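Local coordinates for protein 2,3-bisphosphoglycerate-independent phosphoglycerate mutase (PDB 2ZKT) that probably catalyses the interconversion of 2-phosphoglycerate and 3-phosphoglycerate, a step of glycolysis, at residues P35-L40 with K376-R381; A41-L46 with L364-G369; Y294-L299 with I399-M404. One frame throughout, in Å; residues are numbered along the deposited sequence.

Contact 1: residues P35-L40 with K376-R381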
# COMPACT_ATOMS: atom_id res chain seq x y z
N PRO B 35 0.26 5.97 -1.84
CA PRO B 35 0.97 7.26 -1.90
C PRO B 35 0.12 8.52 -2.11
O PRO B 35 0.49 9.59 -1.65
CB PRO B 35 1.98 7.04 -3.03
CG PRO B 35 1.23 6.13 -3.97
CD PRO B 35 0.62 5.12 -3.00
N ASN B 36 -1.03 8.39 -2.79
CA ASN B 36 -1.90 9.54 -3.05
C ASN B 36 -2.70 9.99 -1.83
O ASN B 36 -2.79 11.18 -1.53
CB ASN B 36 -2.83 9.25 -4.24
CG ASN B 36 -2.08 9.26 -5.58
OD1 ASN B 36 -1.61 10.31 -6.02
ND2 ASN B 36 -1.96 8.10 -6.22
N MET B 37 -3.29 9.04 -1.10
CA MET B 37 -4.02 9.42 0.10
C MET B 37 -3.02 9.93 1.16
O MET B 37 -3.34 10.85 1.92
CB MET B 37 -4.86 8.22 0.62
CG MET B 37 -6.08 7.92 -0.28
SD MET B 37 -7.21 6.61 0.28
CE MET B 37 -6.53 5.13 -0.56
N ASP B 38 -1.80 9.37 1.18
CA ASP B 38 -0.78 9.82 2.13
C ASP B 38 -0.38 11.27 1.81
O ASP B 38 -0.12 12.08 2.71
CB ASP B 38 0.49 8.95 2.07
CG ASP B 38 0.26 7.52 2.57
OD1 ASP B 38 -0.90 7.20 2.94
OD2 ASP B 38 1.23 6.72 2.59
N LYS B 39 -0.32 11.60 0.51
CA LYS B 39 0.02 12.95 0.08
C LYS B 39 -1.07 13.91 0.55
O LYS B 39 -0.79 14.99 1.08
CB LYS B 39 0.13 12.99 -1.46
CG LYS B 39 0.39 14.38 -2.03
CD LYS B 39 -0.53 14.67 -3.21
CE LYS B 39 -0.25 13.74 -4.39
NZ LYS B 39 0.05 14.47 -5.67
N LEU B 40 -2.33 13.50 0.35
CA LEU B 40 -3.46 14.33 0.77
C LEU B 40 -3.53 14.48 2.30
O LEU B 40 -3.83 15.57 2.82
CB LEU B 40 -4.77 13.73 0.24
CG LEU B 40 -5.02 13.89 -1.26
CD1 LEU B 40 -6.32 13.17 -1.65
CD2 LEU B 40 -5.09 15.38 -1.62
N LYS B 376 1.15 12.56 8.51
CA LYS B 376 1.90 12.32 7.28
C LYS B 376 1.30 11.29 6.32
O LYS B 376 1.43 11.43 5.11
CB LYS B 376 3.34 11.90 7.62
CG LYS B 376 4.15 12.94 8.39
CD LYS B 376 4.30 14.23 7.58
CE LYS B 376 5.14 15.27 8.33
NZ LYS B 376 5.30 16.55 7.55
N ARG B 377 0.65 10.25 6.86
CA ARG B 377 0.03 9.22 6.03
C ARG B 377 -1.43 9.01 6.38
O ARG B 377 -1.92 9.52 7.40
CB ARG B 377 0.77 7.88 6.18
CG ARG B 377 2.12 7.82 5.48
CD ARG B 377 2.76 6.46 5.68
NE ARG B 377 2.83 6.10 7.09
CZ ARG B 377 3.55 6.77 8.00
NH1 ARG B 377 4.28 7.82 7.63
NH2 ARG B 377 3.54 6.39 9.27
N PHE B 378 -2.15 8.26 5.54
CA PHE B 378 -3.57 8.02 5.79
C PHE B 378 -3.77 6.63 6.39
O PHE B 378 -3.57 5.62 5.72
CB PHE B 378 -4.39 8.17 4.50
CG PHE B 378 -5.89 8.12 4.72
CD1 PHE B 378 -6.49 8.90 5.73
CD2 PHE B 378 -6.70 7.30 3.93
CE1 PHE B 378 -7.87 8.86 5.95
CE2 PHE B 378 -8.10 7.26 4.14
CZ PHE B 378 -8.68 8.04 5.16
N GLY B 379 -4.15 6.58 7.66
CA GLY B 379 -4.37 5.31 8.33
C GLY B 379 -5.11 5.50 9.64
O GLY B 379 -5.17 6.62 10.17
N GLU B 380 -5.68 4.42 10.17
CA GLU B 380 -6.44 4.52 11.42
C GLU B 380 -5.63 5.08 12.59
O GLU B 380 -6.13 5.94 13.32
CB GLU B 380 -7.04 3.15 11.80
CG GLU B 380 -8.15 2.70 10.85
CD GLU B 380 -7.64 1.82 9.71
OE1 GLU B 380 -6.51 2.06 9.21
OE2 GLU B 380 -8.37 0.88 9.31
N ARG B 381 -4.38 4.62 12.78
CA ARG B 381 -3.59 5.14 13.89
C ARG B 381 -3.21 6.61 13.69
O ARG B 381 -3.11 7.37 14.65
CB ARG B 381 -2.33 4.27 14.14
CG ARG B 381 -2.52 3.27 15.31
CD ARG B 381 -3.70 2.32 15.06
NE ARG B 381 -3.40 1.30 14.04
CZ ARG B 381 -2.72 0.18 14.28
NH1 ARG B 381 -2.27 -0.09 15.50
NH2 ARG B 381 -2.46 -0.67 13.30
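D38, on helix 35-43, accepts the only hydrogen bond between residues 35-40 and 376-381. The backbone N of F378 donates to D38 OD1 over 3.1 Å, and the N-H...O angle of 174° makes the bond nearly linear. The donor stands 53° out of the carboxylate plane. T34 OG1 adds a weak second bond to OD1. With its CG beside the backbone N (chi1 -67°), the D38 carboxylate also lies across the aliphatic part of R377, OD2 being 3.2 Å from R377 CG. This is no salt bridge: D38 OD2 and R377 NE stay 4.8 Å apart, and the R377 chain leads away from the helix, its NE lying near the like-charged NE of R377 of the second subunit. The apolar part is a Met-aromatic contact, M37 SD lying obliquely to the F378 ring, 3.7 Å from F378 CD2; L29, P362 and L364 pack on F378 too. With an alanine in place of D38 the acceptor is gone, and the F378 N-H would probably lose this mate, the loop being less firmly held to the helix. The chemistry thus implies a side-chain-to-backbone hydrogen bond beside a buried apolar pair, while the D38 and R377 charges, not in contact, would probably interact only weakly.

Contact 2: residues A41-L46 with L364-G369. With CA (calcium ion), chain F.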
# COMPACT_ATOMS: atom_id res chain seq x y z
N ALA B 41 -3.24 13.39 3.02
CA ALA B 41 -3.24 13.46 4.49
C ALA B 41 -2.12 14.41 4.92
O ALA B 41 -2.23 15.13 5.92
CB ALA B 41 -3.00 12.07 5.09
N GLU B 42 -1.05 14.41 4.14
CA GLU B 42 0.10 15.25 4.47
C GLU B 42 -0.20 16.74 4.37
O GLU B 42 0.16 17.49 5.26
CB GLU B 42 1.30 14.86 3.60
CG GLU B 42 2.65 15.40 4.08
CD GLU B 42 2.85 16.87 3.76
OE1 GLU B 42 2.74 17.24 2.56
OE2 GLU B 42 3.12 17.66 4.70
N ILE B 43 -0.88 17.19 3.31
CA ILE B 43 -1.19 18.62 3.20
C ILE B 43 -2.58 18.93 3.78
O ILE B 43 -2.99 20.10 3.86
CB ILE B 43 -1.11 19.13 1.71
CG1 ILE B 43 -1.79 18.13 0.76
CG2 ILE B 43 0.34 19.29 1.29
CD1 ILE B 43 -3.29 18.20 0.74
N GLY B 44 -3.30 17.88 4.18
CA GLY B 44 -4.62 18.06 4.75
C GLY B 44 -4.71 17.89 6.26
O GLY B 44 -3.73 18.12 7.00
N ILE B 45 -5.88 17.47 6.72
CA ILE B 45 -6.14 17.27 8.13
C ILE B 45 -6.86 15.94 8.25
O ILE B 45 -7.66 15.57 7.37
CB ILE B 45 -7.00 18.44 8.68
CG1 ILE B 45 -7.07 18.39 10.21
CG2 ILE B 45 -8.41 18.42 8.08
CD1 ILE B 45 -7.78 19.62 10.81
N LEU B 46 -6.59 15.21 9.33
CA LEU B 46 -7.21 13.90 9.57
C LEU B 46 -8.12 13.85 10.80
O LEU B 46 -8.02 14.67 11.72
CB LEU B 46 -6.11 12.84 9.72
CG LEU B 46 -5.74 11.93 8.53
CD1 LEU B 46 -5.48 12.74 7.28
CD2 LEU B 46 -4.51 11.11 8.91
N LEU B 364 -10.16 12.00 6.02
CA LEU B 364 -9.19 13.01 5.65
C LEU B 364 -9.90 14.08 4.82
O LEU B 364 -10.83 13.79 4.06
CB LEU B 364 -8.02 12.39 4.87
CG LEU B 364 -8.06 12.13 3.35
CD1 LEU B 364 -8.11 13.44 2.57
CD2 LEU B 364 -6.78 11.37 2.97
N ILE B 365 -9.46 15.32 4.99
CA ILE B 365 -10.00 16.44 4.24
C ILE B 365 -8.82 17.29 3.79
O ILE B 365 -7.93 17.63 4.59
CB ILE B 365 -10.94 17.31 5.11
CG1 ILE B 365 -12.08 16.45 5.67
CG2 ILE B 365 -11.50 18.45 4.26
CD1 ILE B 365 -13.00 17.21 6.63
N ALA B 366 -8.80 17.62 2.50
CA ALA B 366 -7.71 18.43 1.95
C ALA B 366 -8.27 19.40 0.92
O ALA B 366 -9.29 19.13 0.28
CB ALA B 366 -6.65 17.52 1.32
N GLY B 367 -7.59 20.54 0.75
CA GLY B 367 -8.05 21.53 -0.21
C GLY B 367 -8.00 22.95 0.33
O GLY B 367 -7.44 23.19 1.41
N GLY B 368 -8.56 23.89 -0.41
CA GLY B 368 -8.55 25.28 0.03
C GLY B 368 -9.27 25.44 1.36
O GLY B 368 -10.31 24.83 1.59
N GLY B 369 -8.69 26.26 2.25
CA GLY B 369 -9.29 26.51 3.54
C GLY B 369 -8.83 25.62 4.69
O GLY B 369 -8.94 26.00 5.86
CA CA F . 0.72 18.55 7.34
O HOH W 1 -1.53 16.79 7.71
O HOH W 2 1.99 19.68 6.00
O HOH W 3 1.87 16.61 7.68
O HOH W 4 -4.96 21.12 2.10
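I43 and A366 meet because I43 CG1 sits between its backbone N and carbonyl carbon, a crowded position: chi1 44° sets CG1 there and chi2 then brings CD1 to 3.5 Å from A366 CB. L364 adopts the same kind of first torsion (chi1 84°), and L46 reaches across it obliquely, L46 CD1 lying 3.5 Å from L364 CB. On the other face of the sheet I45 and I365 run side by side, I45 CG2 against I365 CB.

The backbones give the register. I45 and I365 form an antiparallel hydrogen-bonded pair: I45 N donates to I365 O at 3.0 Å, and I365 N returns the bond to I45 O, also 3.0 Å. L46 and L364 follow as a non-hydrogen-bonded pair. G44, where the chain leaves helix 35-43, brings its CA within 3.3 Å of I365 O; a CB here would clash with that oxygen and with A366 CB, so the close approach depends on glycine. Water 4 ties the turn to the strand end, donating to I43 O and accepting from G367 N at 3.0 Å.

The helix end also holds calcium. E42 O binds the ion at 2.4 Å, whereas the E42 carboxylate acts through water, OE2 accepting from water 2, itself a calcium ligand. T372 and D373 complete the shell with three waters.

I365 packs against I399 and L403 of helix 396-403, while I45 lies on D373 and L388; L40 of helix 35-43 covers L364. A helix turning through a glycine into strand 45-50, antiparallel to strand 361-366 in a mixed sheet flanked by helices, fits the alpha/beta fold of the alkaline phosphatase superfamily, here with a calcium site at the helix C-terminus.

Contact 3: residues Y294-L299 with I399-M404; sequences YDFVFL and IMMDLM
Helix-on-sheet packing in the alpha/beta fold of the alkaline phosphatase superfamily is represented here by F296, at the start of strand 296-301, meeting M400 and M401 in the last turn of helix 396-403 and M404 just after it. The backbones keep their distance, the CA atoms of F296 and M401 being 9.2 Å apart, and long side chains span the interval without any hydrogen bond. F296 points toward the helix, its CG anti to the backbone N (chi1 -164°), which carries the CD1-CE1 side of the ring to the methionines. M404, four residues on from M400 and bonded by its N to M400 O, projects with it toward the strand. Each crosses F296 at about a right angle and brings its sulfur to the ring edge as a Met-aromatic contact: M400 SD is 5.2 Å from the F296 ring centroid, 80° off the normal, and M404 SD is 5.4 Å from that centroid at 88°. M400 also rests on L9 and A342 and M404 on V340, residues of the adjacent strand 6-12 and the next one, 339-344, while F238 meets the F296 ring. M401 comes in differently. Its chain bends at chi2 and delivers the methyl obliquely to the ring, M401 CE lying 3.5 Å from F296 CD1. That same CD1 receives a second methyl near the ring plane, M404 CE at 3.8 Å, which also lies 3.9 Å from D295 O.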
# COMPACT_ATOMS: atom_id res chain seq x y z
N TYR B 294 -21.35 20.46 -11.62
CA TYR B 294 -22.00 20.33 -10.32
C TYR B 294 -21.12 20.97 -9.25
O TYR B 294 -19.91 21.11 -9.44
CB TYR B 294 -22.21 18.84 -10.01
CG TYR B 294 -23.34 18.20 -10.81
CD1 TYR B 294 -24.66 18.24 -10.34
CD2 TYR B 294 -23.09 17.55 -12.02
CE1 TYR B 294 -25.70 17.64 -11.04
CE2 TYR B 294 -24.13 16.95 -12.75
CZ TYR B 294 -25.44 17.00 -12.25
OH TYR B 294 -26.48 16.42 -12.94
N ASP B 295 -21.73 21.36 -8.14
CA ASP B 295 -20.96 21.99 -7.05
C ASP B 295 -20.41 20.94 -6.09
O ASP B 295 -19.32 21.08 -5.56
CB ASP B 295 -21.83 22.97 -6.27
CG ASP B 295 -22.56 23.94 -7.17
OD1 ASP B 295 -21.88 24.73 -7.87
OD2 ASP B 295 -23.82 23.90 -7.17
N PHE B 296 -21.19 19.88 -5.88
CA PHE B 296 -20.82 18.81 -4.96
C PHE B 296 -20.91 17.46 -5.67
O PHE B 296 -21.96 17.12 -6.25
CB PHE B 296 -21.77 18.81 -3.75
CG PHE B 296 -21.27 18.02 -2.58
CD1 PHE B 296 -20.37 18.58 -1.67
CD2 PHE B 296 -21.66 16.69 -2.40
CE1 PHE B 296 -19.88 17.85 -0.60
CE2 PHE B 296 -21.17 15.94 -1.32
CZ PHE B 296 -20.28 16.52 -0.42
N VAL B 297 -19.82 16.69 -5.62
CA VAL B 297 -19.79 15.37 -6.26
C VAL B 297 -19.45 14.29 -5.23
O VAL B 297 -18.52 14.44 -4.43
CB VAL B 297 -18.75 15.33 -7.44
CG1 VAL B 297 -18.55 13.89 -7.93
CG2 VAL B 297 -19.25 16.20 -8.60
N PHE B 298 -20.21 13.20 -5.28
CA PHE B 298 -20.02 12.07 -4.38
C PHE B 298 -19.58 10.84 -5.20
O PHE B 298 -20.20 10.50 -6.21
CB PHE B 298 -21.35 11.78 -3.66
CG PHE B 298 -21.36 10.49 -2.87
CD1 PHE B 298 -20.56 10.34 -1.73
CD2 PHE B 298 -22.15 9.42 -3.28
CE1 PHE B 298 -20.55 9.14 -1.01
CE2 PHE B 298 -22.15 8.20 -2.57
CZ PHE B 298 -21.35 8.06 -1.43
N LEU B 299 -18.50 10.19 -4.77
CA LEU B 299 -17.98 9.01 -5.47
C LEU B 299 -17.95 7.82 -4.50
O LEU B 299 -17.38 7.91 -3.40
CB LEU B 299 -16.57 9.30 -6.00
CG LEU B 299 -15.77 8.13 -6.60
CD1 LEU B 299 -16.55 7.43 -7.70
CD2 LEU B 299 -14.45 8.65 -7.14
N ILE B 399 -18.81 20.52 7.63
CA ILE B 399 -17.42 20.99 7.64
C ILE B 399 -16.92 21.20 6.20
O ILE B 399 -16.16 22.13 5.92
CB ILE B 399 -16.50 19.98 8.40
CG1 ILE B 399 -16.78 20.07 9.90
CG2 ILE B 399 -15.03 20.26 8.10
CD1 ILE B 399 -16.08 18.97 10.71
N MET B 400 -17.36 20.34 5.27
CA MET B 400 -16.94 20.48 3.88
C MET B 400 -17.59 21.73 3.31
O MET B 400 -16.93 22.53 2.64
CB MET B 400 -17.38 19.29 3.02
CG MET B 400 -16.51 18.08 3.14
SD MET B 400 -17.15 16.74 2.16
CE MET B 400 -16.36 17.07 0.57
N MET B 401 -18.88 21.90 3.60
CA MET B 401 -19.62 23.06 3.10
C MET B 401 -19.03 24.36 3.62
O MET B 401 -19.00 25.36 2.91
CB MET B 401 -21.11 22.95 3.47
CG MET B 401 -21.88 21.92 2.62
SD MET B 401 -21.97 22.37 0.86
CE MET B 401 -22.43 20.79 0.10
N ASP B 402 -18.53 24.33 4.86
CA ASP B 402 -17.93 25.53 5.44
C ASP B 402 -16.59 25.85 4.77
O ASP B 402 -16.27 27.00 4.49
CB ASP B 402 -17.75 25.32 6.96
CG ASP B 402 -17.25 26.61 7.62
OD1 ASP B 402 -17.92 27.64 7.48
OD2 ASP B 402 -16.23 26.58 8.30
N LEU B 403 -15.79 24.78 4.51
CA LEU B 403 -14.53 25.00 3.81
C LEU B 403 -14.78 25.50 2.38
O LEU B 403 -13.96 26.18 1.77
CB LEU B 403 -13.76 23.68 3.74
CG LEU B 403 -13.14 23.26 5.09
CD1 LEU B 403 -12.77 21.78 5.10
CD2 LEU B 403 -11.85 24.02 5.43
N MET B 404 -15.96 25.09 1.85
CA MET B 404 -16.36 25.50 0.50
C MET B 404 -17.01 26.90 0.51
O MET B 404 -17.45 27.41 -0.51
CB MET B 404 -17.38 24.49 -0.04
CG MET B 404 -16.78 23.14 -0.49
SD MET B 404 -17.96 21.77 -0.39
CE MET B 404 -18.96 22.12 -1.85

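In the fold
Contacts 1 and 2 use successive parts of helix 35-43 and touch through F378 and L364, their centres about 10 Å apart. Contact 3 touches contact 2 where L403 packs on I365 and G369, but its nearest atoms stay about 11 Å from contact 1. Contacts 2 and 3 are mostly buried and reach the same mixed sheet, contact 2 by strand pairing within it and contact 3 by helix packing on it. Contact 1 is partly buried and borders the second subunit. Contacts 1 and 3 both have Met-aromatic packing, but contact 1 adds a carboxylate-backbone bond and contact 3 has no hydrogen bond; contact 2 relies on a backbone ladder, with calcium at the helix end.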